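Local coordinates for inclusion membrane protein A (Chlamydia trachomatis, PDB 6E7E) that probably drives the homotypic fusion of chlamydial inclusions as a SNARE-like membrane protein, of which this chain is the helical soluble domain, at residues I21-M24 and L25-Q29; K30-L33 and H34-K37; K37-A40 and T41-K44; D62-K65 and G66-L70. The protein carries 2 engineered substitutions. All coordinates share one frame; numbering follows the deposited sequence.

In the fold
Contacts 1, 2 and 3 follow one another along helix 4-38 and out of its C-terminal end, while contact 4 starts the short helix 65-73 further along the chain. Contacts 1 and 2 adjoin in sequence, their centres about 13 Å apart; contacts 2 and 3 share K37, with centres about 10 Å apart. Contact 3, where the chain turns toward helix 44-57, lies about 27 Å from the centre of the chain and about 36 Å, centre to centre, from contact 4. Contact 4 comes back against the first helix: Y64 OH packs 3.3 Å from N22 CB of contact 1. These are local contacts of an elongated, all-helical bundle.

Contact 1. Residues I21-M24 and L25-Q29; sequences INFM and LSVLQ
I21 O accepts L25 N at 2.8 Å in an almost straight bond, 169° at the hydrogen, and the next three carbonyls repeat the i to i+4 pattern: S26 N on N22 O, V27 N on F23 O, L28 N on M24 O. Residues 21-29 are thus one unbroken run of alpha helix. F23 O carries a second bond, because S26 OG donates to it at 2.7 Å. With chi1 at 80° the hydroxyl stands between its own backbone N and carbonyl carbon, from where it folds back onto the preceding turn; it lies 15° off the carbonyl plane, as does V27 N. A serine hydroxyl returned in this way to a carbonyl three residues earlier is a familiar feature of helices, and here it sits in the middle of helix 4-38, the first long helix of the bundle. Here the buried flank is formed by I21, L25 and L28. I21 and L25 run side by side in the same direction, CG2 of I21 meeting CD1 of L25 at 3.7 Å, and both side chains reach I104 of helix 87-107; L25 also touches L57 of helix 44-57. On the exposed flank F23 and V27 cross obliquely: V27 CG2 lies 3.6 Å from CE2 of the F23 ring and equally close to CZ. N22 turns instead toward F60, R61 and Y64 in the loop that follows helix 44-57.

Contact 2. Residues K30-L33 and H34-K37; sequences KEFL and HLSK
H34 and K30 extend side by side in the same direction on the exposed flank of helix 4-38, and the imidazole turns one ring edge back onto the preceding turn. ND1 donates to K30 O at 3.2 Å with 151° at the hydrogen, and the oxygen lies practically in the plane of the ring. Seen from the carbonyl, however, ND1 stands well above the peptide plane, whereas H34 N approaches K30 O from the opposite face in a nearly straight 3.0 Å bond. The torsions account for the side-chain half of this grip: CG of H34 is placed opposite its carbonyl carbon (chi1 -85°), and chi2 of 88° turns ND1 toward K30. Of the lysine side chain, CG comes nearest the ring, 4.0 Å from H34 ND1.

On the buried flank F32 and L35 also lie side by side, with CD2 of L35 meeting F32 CE1 obliquely at 3.8 Å. The F32 ring stacks with F53 of helix 44-57, and L35 touches S50 of that helix as well as R115 of helix 110-119. E31, L35 and H34 all face helix 110-119, where E31 has a long, weak ion pair with R115.

The use of ND1 as a donor requires that nitrogen to be protonated and fixes the turn of the imidazole, while K30 NZ, 6.4 Å from H34 ND1, would probably disfavour a second proton on the ring.

Contact 3. Residues K37-A40 and T41-K44; sequences KEFA and TTSK
K44 curls back from the start of the next helix onto A40 O. Its CB leads away from residues 37-40, but CG is already 4.0 Å from A40 O, and the bend at chi2 (-77°) then swings CD back to 3.3 Å from it; CE passes it, and NZ reaches it in a weak 3.4 Å hydrogen bond. The lysine therefore lies along the carbonyl oxygen with its methylene groups as much as with its amine. The turn beneath is held by F39 O, which accepts two amides: S43 N in the carbonyl plane at 2.9 Å, and T42 N from well above that plane. CG2 of T42, set opposite its backbone N, meets F39 CD2 obliquely at 3.8 Å. Two waters stitch the end of the first helix to the turn. One joins K37 O to T41 N; the other donates to E38 O at 2.7 Å and also bonds both threonine hydroxyls, T41 OG1 and T42 OG1. The waters thus serve K37 O and E38 O, whose i+4 amides, T41 N and T42 N, bond elsewhere: to the first water and to F39 O. S43 is the N-cap of the following helix, its OG making a weak bond to L46 N. The whole forms the reversal between helices 4-38 and 44-57, with the F39 ring packed on L46 and on V114 and A118 of helix 110-119, and E38 salt-bridged to R115.

Contact 4. Residues D62-K65 and G66-L70; sequences DNYK and GFESL
The planes of the Y64 ring and the E68 carboxylate are nearly parallel, 14° apart, and OE1 of E68 comes up obliquely to 3.5 Å from Y64 CE1. A water bridges their ends, bonded to Y64 OH at 2.7 Å and donating to E68 OE1. Away from this pair, the F67 ring has Y64 O at its edge, near its plane. Chi1 of 60° sets the Y64 ring between its own backbone N and carbonyl carbon, on the side where the extended E68 chain runs. Y64 is the N-cap residue of helix 65-73, and its carbonyl takes E68 N in the carbonyl plane at 3.2 Å, plus a weak bond from F67 N. One residue on, K65 O is held from opposite faces by S69 N at 2.8 Å and S69 OG at 3.1 Å. The first turn of this helix is wedged among longer ones. Y64 rests on L18 and K19 of helix 4-38, and E68 has a long, weak ion pair with K19. F67 touches L148 and L152 of helix 125-165 and I89 and L93 of helix 87-107, while the amide of G66 is bonded to S149 OG.

Contact 1. Residues I21-M24 and L25-Q29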
# COMPACT_ATOMS: atom_id res chain seq x y z
N ILE A 21 -3.31 -2.93 5.88
CA ILE A 21 -3.42 -3.00 4.41
C ILE A 21 -2.29 -3.86 3.88
O ILE A 21 -2.51 -4.72 3.03
CB ILE A 21 -3.44 -1.59 3.82
CG1 ILE A 21 -4.76 -0.88 4.11
CG2 ILE A 21 -3.12 -1.62 2.34
CD1 ILE A 21 -4.66 0.63 3.93
N ASN A 22 -1.08 -3.65 4.36
CA ASN A 22 0.08 -4.45 3.91
C ASN A 22 -0.18 -5.93 4.15
O ASN A 22 0.05 -6.77 3.28
CB ASN A 22 1.32 -4.00 4.68
CG ASN A 22 2.55 -4.78 4.31
OD1 ASN A 22 3.15 -5.47 5.14
ND2 ASN A 22 2.89 -4.77 3.05
N PHE A 23 -0.63 -6.26 5.35
CA PHE A 23 -0.88 -7.68 5.67
C PHE A 23 -1.97 -8.23 4.75
O PHE A 23 -1.81 -9.31 4.16
CB PHE A 23 -1.28 -7.86 7.13
CG PHE A 23 -1.57 -9.30 7.38
CD1 PHE A 23 -0.55 -10.24 7.48
CD2 PHE A 23 -2.88 -9.75 7.34
CE1 PHE A 23 -0.85 -11.58 7.57
CE2 PHE A 23 -3.17 -11.10 7.45
CZ PHE A 23 -2.16 -12.01 7.59
N MET A 24 -3.07 -7.52 4.61
CA MET A 24 -4.18 -8.02 3.76
C MET A 24 -3.72 -8.15 2.32
O MET A 24 -4.08 -9.16 1.66
CB MET A 24 -5.39 -7.11 3.86
CG MET A 24 -6.06 -7.24 5.20
SD MET A 24 -7.61 -6.29 5.27
CE MET A 24 -7.01 -4.68 5.72
N LEU A 25 -2.97 -7.19 1.79
CA LEU A 25 -2.46 -7.33 0.43
C LEU A 25 -1.49 -8.51 0.32
O LEU A 25 -1.46 -9.12 -0.76
CB LEU A 25 -1.80 -6.03 -0.02
CG LEU A 25 -2.74 -4.86 -0.22
CD1 LEU A 25 -1.96 -3.62 -0.55
CD2 LEU A 25 -3.73 -5.13 -1.33
N SER A 26 -0.74 -8.84 1.36
CA SER A 26 0.14 -10.02 1.29
C SER A 26 -0.69 -11.30 1.15
O SER A 26 -0.32 -12.22 0.42
CB SER A 26 1.09 -10.08 2.48
OG SER A 26 0.53 -10.59 3.68
N VAL A 27 -1.82 -11.35 1.83
CA VAL A 27 -2.72 -12.52 1.74
C VAL A 27 -3.27 -12.58 0.32
O VAL A 27 -3.29 -13.67 -0.31
CB VAL A 27 -3.84 -12.46 2.78
CG1 VAL A 27 -4.87 -13.57 2.59
CG2 VAL A 27 -3.29 -12.49 4.18
N LEU A 28 -3.75 -11.47 -0.19
CA LEU A 28 -4.34 -11.43 -1.54
C LEU A 28 -3.29 -11.74 -2.60
O LEU A 28 -3.58 -12.43 -3.56
CB LEU A 28 -5.01 -10.08 -1.78
CG LEU A 28 -6.26 -9.87 -0.94
CD1 LEU A 28 -6.68 -8.41 -0.95
CD2 LEU A 28 -7.39 -10.73 -1.43
N GLN A 29 -2.07 -11.25 -2.40
CA GLN A 29 -0.96 -11.53 -3.33
C GLN A 29 -0.80 -13.04 -3.46
O GLN A 29 -0.66 -13.57 -4.56
CB GLN A 29 0.29 -10.86 -2.77
CG GLN A 29 1.45 -11.01 -3.72
CD GLN A 29 2.76 -10.67 -3.09
OE1 GLN A 29 2.96 -10.80 -1.88
NE2 GLN A 29 3.67 -10.27 -3.93

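Contact 2. Residues K30-L33 and H34-K37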
# COMPACT_ATOMS: atom_id res chain seq x y z
N LYS A 30 -0.73 -13.73 -2.33
CA LYS A 30 -0.53 -15.19 -2.33
C LYS A 30 -1.73 -15.89 -2.98
O LYS A 30 -1.55 -16.86 -3.72
CB LYS A 30 -0.33 -15.68 -0.90
CG LYS A 30 0.07 -17.14 -0.76
CD LYS A 30 0.63 -17.45 0.60
CE LYS A 30 -0.47 -17.57 1.62
NZ LYS A 30 0.03 -18.19 2.86
N GLU A 31 -2.93 -15.39 -2.71
CA GLU A 31 -4.14 -15.97 -3.31
C GLU A 31 -4.07 -15.88 -4.84
O GLU A 31 -4.42 -16.83 -5.53
CB GLU A 31 -5.37 -15.25 -2.78
CG GLU A 31 -6.66 -15.93 -3.12
CD GLU A 31 -7.90 -15.31 -2.47
OE1 GLU A 31 -7.90 -14.07 -2.25
OE2 GLU A 31 -8.89 -16.03 -2.23
N PHE A 32 -3.62 -14.74 -5.37
CA PHE A 32 -3.54 -14.57 -6.84
C PHE A 32 -2.35 -15.34 -7.41
O PHE A 32 -2.48 -15.79 -8.55
CB PHE A 32 -3.57 -13.09 -7.23
CG PHE A 32 -4.98 -12.58 -7.16
CD1 PHE A 32 -5.88 -12.91 -8.16
CD2 PHE A 32 -5.45 -11.87 -6.08
CE1 PHE A 32 -7.21 -12.55 -8.08
CE2 PHE A 32 -6.78 -11.51 -5.99
CZ PHE A 32 -7.65 -11.86 -6.98
N LEU A 33 -1.29 -15.59 -6.66
CA LEU A 33 -0.24 -16.50 -7.14
C LEU A 33 -0.84 -17.90 -7.32
O LEU A 33 -0.66 -18.54 -8.35
CB LEU A 33 0.91 -16.55 -6.15
CG LEU A 33 2.04 -17.49 -6.55
CD1 LEU A 33 2.66 -17.07 -7.88
CD2 LEU A 33 3.09 -17.47 -5.46
N HIS A 34 -1.55 -18.38 -6.31
CA HIS A 34 -2.26 -19.67 -6.43
C HIS A 34 -3.16 -19.67 -7.67
O HIS A 34 -3.10 -20.60 -8.46
CB HIS A 34 -3.08 -19.95 -5.18
CG HIS A 34 -2.34 -20.59 -4.05
ND1 HIS A 34 -1.62 -19.97 -3.03
CD2 HIS A 34 -2.27 -21.91 -3.79
CE1 HIS A 34 -1.19 -20.93 -2.21
NE2 HIS A 34 -1.55 -22.10 -2.68
N LEU A 35 -4.00 -18.67 -7.80
CA LEU A 35 -4.99 -18.62 -8.89
C LEU A 35 -4.27 -18.63 -10.23
O LEU A 35 -4.73 -19.28 -11.17
CB LEU A 35 -5.89 -17.39 -8.72
CG LEU A 35 -7.22 -17.44 -9.47
CD1 LEU A 35 -8.16 -18.43 -8.81
CD2 LEU A 35 -7.84 -16.05 -9.48
N SER A 36 -3.19 -17.89 -10.33
CA SER A 36 -2.42 -17.80 -11.58
C SER A 36 -1.97 -19.19 -12.02
O SER A 36 -2.08 -19.53 -13.19
CB SER A 36 -1.29 -16.82 -11.45
OG SER A 36 -0.60 -16.75 -12.65
N LYS A 37 -1.48 -19.99 -11.09
CA LYS A 37 -0.96 -21.33 -11.43
C LYS A 37 -2.11 -22.29 -11.67
O LYS A 37 -2.04 -23.09 -12.59
CB LYS A 37 -0.08 -21.84 -10.30
CG LYS A 37 1.14 -20.98 -10.04
CD LYS A 37 1.95 -20.69 -11.27
CE LYS A 37 3.22 -19.93 -10.98
NZ LYS A 37 3.80 -19.34 -12.20

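Contact 3. Residues K37-A40 and T41-K44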
# COMPACT_ATOMS: atom_id res chain seq x y z
N LYS A 37 -1.48 -19.99 -11.09
CA LYS A 37 -0.96 -21.33 -11.43
C LYS A 37 -2.11 -22.29 -11.67
O LYS A 37 -2.04 -23.09 -12.59
CB LYS A 37 -0.08 -21.84 -10.30
CG LYS A 37 1.14 -20.98 -10.04
CD LYS A 37 1.95 -20.69 -11.27
CE LYS A 37 3.22 -19.93 -10.98
NZ LYS A 37 3.80 -19.34 -12.20
N GLU A 38 -3.16 -22.20 -10.88
CA GLU A 38 -4.33 -23.09 -11.02
C GLU A 38 -4.93 -22.95 -12.42
O GLU A 38 -5.41 -23.94 -12.95
CB GLU A 38 -5.39 -22.71 -9.99
CG GLU A 38 -5.09 -23.13 -8.58
CD GLU A 38 -6.03 -22.46 -7.60
OE1 GLU A 38 -7.21 -22.22 -8.02
OE2 GLU A 38 -5.61 -22.22 -6.43
N PHE A 39 -4.94 -21.74 -12.96
CA PHE A 39 -5.65 -21.40 -14.22
C PHE A 39 -4.71 -21.26 -15.41
O PHE A 39 -5.17 -20.96 -16.51
CB PHE A 39 -6.56 -20.20 -14.02
CG PHE A 39 -7.82 -20.57 -13.30
CD1 PHE A 39 -7.89 -20.60 -11.91
CD2 PHE A 39 -8.94 -20.95 -14.02
CE1 PHE A 39 -9.04 -21.02 -11.26
CE2 PHE A 39 -10.09 -21.36 -13.36
CZ PHE A 39 -10.13 -21.40 -11.99
N ALA A 40 -3.44 -21.53 -15.24
CA ALA A 40 -2.45 -21.31 -16.31
C ALA A 40 -2.87 -22.07 -17.57
O ALA A 40 -2.67 -21.53 -18.65
CB ALA A 40 -1.09 -21.71 -15.86
N THR A 41 -3.42 -23.28 -17.45
CA THR A 41 -3.75 -24.09 -18.65
C THR A 41 -5.24 -24.02 -19.00
O THR A 41 -5.59 -24.64 -20.00
CB THR A 41 -3.33 -25.55 -18.45
OG1 THR A 41 -4.02 -26.09 -17.33
CG2 THR A 41 -1.84 -25.70 -18.25
N THR A 42 -6.06 -23.30 -18.25
CA THR A 42 -7.56 -23.24 -18.36
C THR A 42 -8.03 -21.85 -18.84
O THR A 42 -9.04 -21.78 -19.55
CB THR A 42 -8.23 -23.53 -17.00
OG1 THR A 42 -8.07 -24.92 -16.71
CG2 THR A 42 -9.72 -23.24 -16.99
N SER A 43 -7.39 -20.78 -18.37
CA SER A 43 -7.75 -19.40 -18.73
C SER A 43 -6.48 -18.56 -18.72
O SER A 43 -6.08 -18.06 -17.68
CB SER A 43 -8.79 -18.80 -17.83
OG SER A 43 -9.00 -17.44 -18.20
N LYS A 44 -5.87 -18.40 -19.87
CA LYS A 44 -4.59 -17.66 -19.97
C LYS A 44 -4.78 -16.21 -19.51
O LYS A 44 -3.88 -15.67 -18.87
CB LYS A 44 -4.03 -17.76 -21.39
CG LYS A 44 -3.51 -19.15 -21.74
CD LYS A 44 -2.15 -19.47 -21.15
CE LYS A 44 -1.43 -20.61 -21.85
NZ LYS A 44 -0.29 -21.12 -21.05
O HOH W 1 -2.74 -24.69 -14.80
O HOH W 2 -5.67 -24.78 -15.46

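Contact 4. Residues D62-K65 and G66-L70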
# COMPACT_ATOMS: atom_id res chain seq x y z
N ASP A 62 7.46 -1.51 1.48
CA ASP A 62 8.49 -0.51 1.10
C ASP A 62 7.80 0.74 0.57
O ASP A 62 8.37 1.79 0.70
CB ASP A 62 9.50 -1.09 0.11
CG ASP A 62 10.31 -2.23 0.69
OD1 ASP A 62 10.71 -2.11 1.87
OD2 ASP A 62 10.50 -3.25 -0.02
N ASN A 63 6.56 0.64 0.08
CA ASN A 63 5.84 1.78 -0.55
C ASN A 63 5.27 2.75 0.49
O ASN A 63 4.80 3.84 0.09
CB ASN A 63 4.74 1.26 -1.48
CG ASN A 63 5.28 0.64 -2.75
OD1 ASN A 63 4.84 -0.42 -3.20
ND2 ASN A 63 6.32 1.27 -3.30
N TYR A 64 5.36 2.45 1.79
CA TYR A 64 4.96 3.46 2.81
C TYR A 64 6.05 3.65 3.87
O TYR A 64 5.81 4.29 4.90
CB TYR A 64 3.60 3.15 3.47
CG TYR A 64 3.52 1.83 4.19
CD1 TYR A 64 3.90 1.71 5.50
CD2 TYR A 64 3.06 0.69 3.55
CE1 TYR A 64 3.85 0.50 6.17
CE2 TYR A 64 2.99 -0.53 4.21
CZ TYR A 64 3.43 -0.63 5.51
OH TYR A 64 3.35 -1.84 6.14
N LYS A 65 7.26 3.19 3.59
CA LYS A 65 8.36 3.26 4.59
C LYS A 65 8.58 4.69 5.08
O LYS A 65 8.94 4.86 6.25
CB LYS A 65 9.62 2.69 3.95
CG LYS A 65 10.85 2.72 4.84
CD LYS A 65 12.11 2.23 4.15
CE LYS A 65 12.04 2.25 2.64
NZ LYS A 65 13.38 2.39 2.03
N GLY A 66 8.44 5.70 4.23
CA GLY A 66 8.71 7.07 4.70
C GLY A 66 7.75 7.48 5.79
O GLY A 66 8.13 8.21 6.71
N PHE A 67 6.49 7.06 5.70
CA PHE A 67 5.48 7.39 6.73
C PHE A 67 5.83 6.66 8.02
O PHE A 67 5.66 7.23 9.10
CB PHE A 67 4.08 7.10 6.22
CG PHE A 67 3.64 8.01 5.12
CD1 PHE A 67 3.39 9.33 5.40
CD2 PHE A 67 3.58 7.57 3.81
CE1 PHE A 67 3.00 10.20 4.40
CE2 PHE A 67 3.19 8.44 2.81
CZ PHE A 67 2.88 9.74 3.11
N GLU A 68 6.15 5.38 7.90
CA GLU A 68 6.51 4.59 9.09
C GLU A 68 7.75 5.21 9.72
O GLU A 68 7.84 5.37 10.96
CB GLU A 68 6.70 3.13 8.68
CG GLU A 68 6.91 2.23 9.86
CD GLU A 68 6.87 0.75 9.56
OE1 GLU A 68 6.51 0.38 8.43
OE2 GLU A 68 7.21 -0.01 10.46
N SER A 69 8.73 5.58 8.91
CA SER A 69 9.95 6.22 9.44
C SER A 69 9.64 7.56 10.13
O SER A 69 10.20 7.85 11.19
CB SER A 69 10.93 6.44 8.34
OG SER A 69 11.49 5.21 7.89
N LEU A 70 8.78 8.38 9.54
CA LEU A 70 8.40 9.68 10.13
C LEU A 70 7.79 9.46 11.50
O LEU A 70 8.16 10.12 12.46
CB LEU A 70 7.40 10.39 9.22
CG LEU A 70 6.99 11.79 9.67
CD1 LEU A 70 8.19 12.72 9.74
CD2 LEU A 70 5.94 12.33 8.74
O HOH W 3 5.21 -2.02 8.08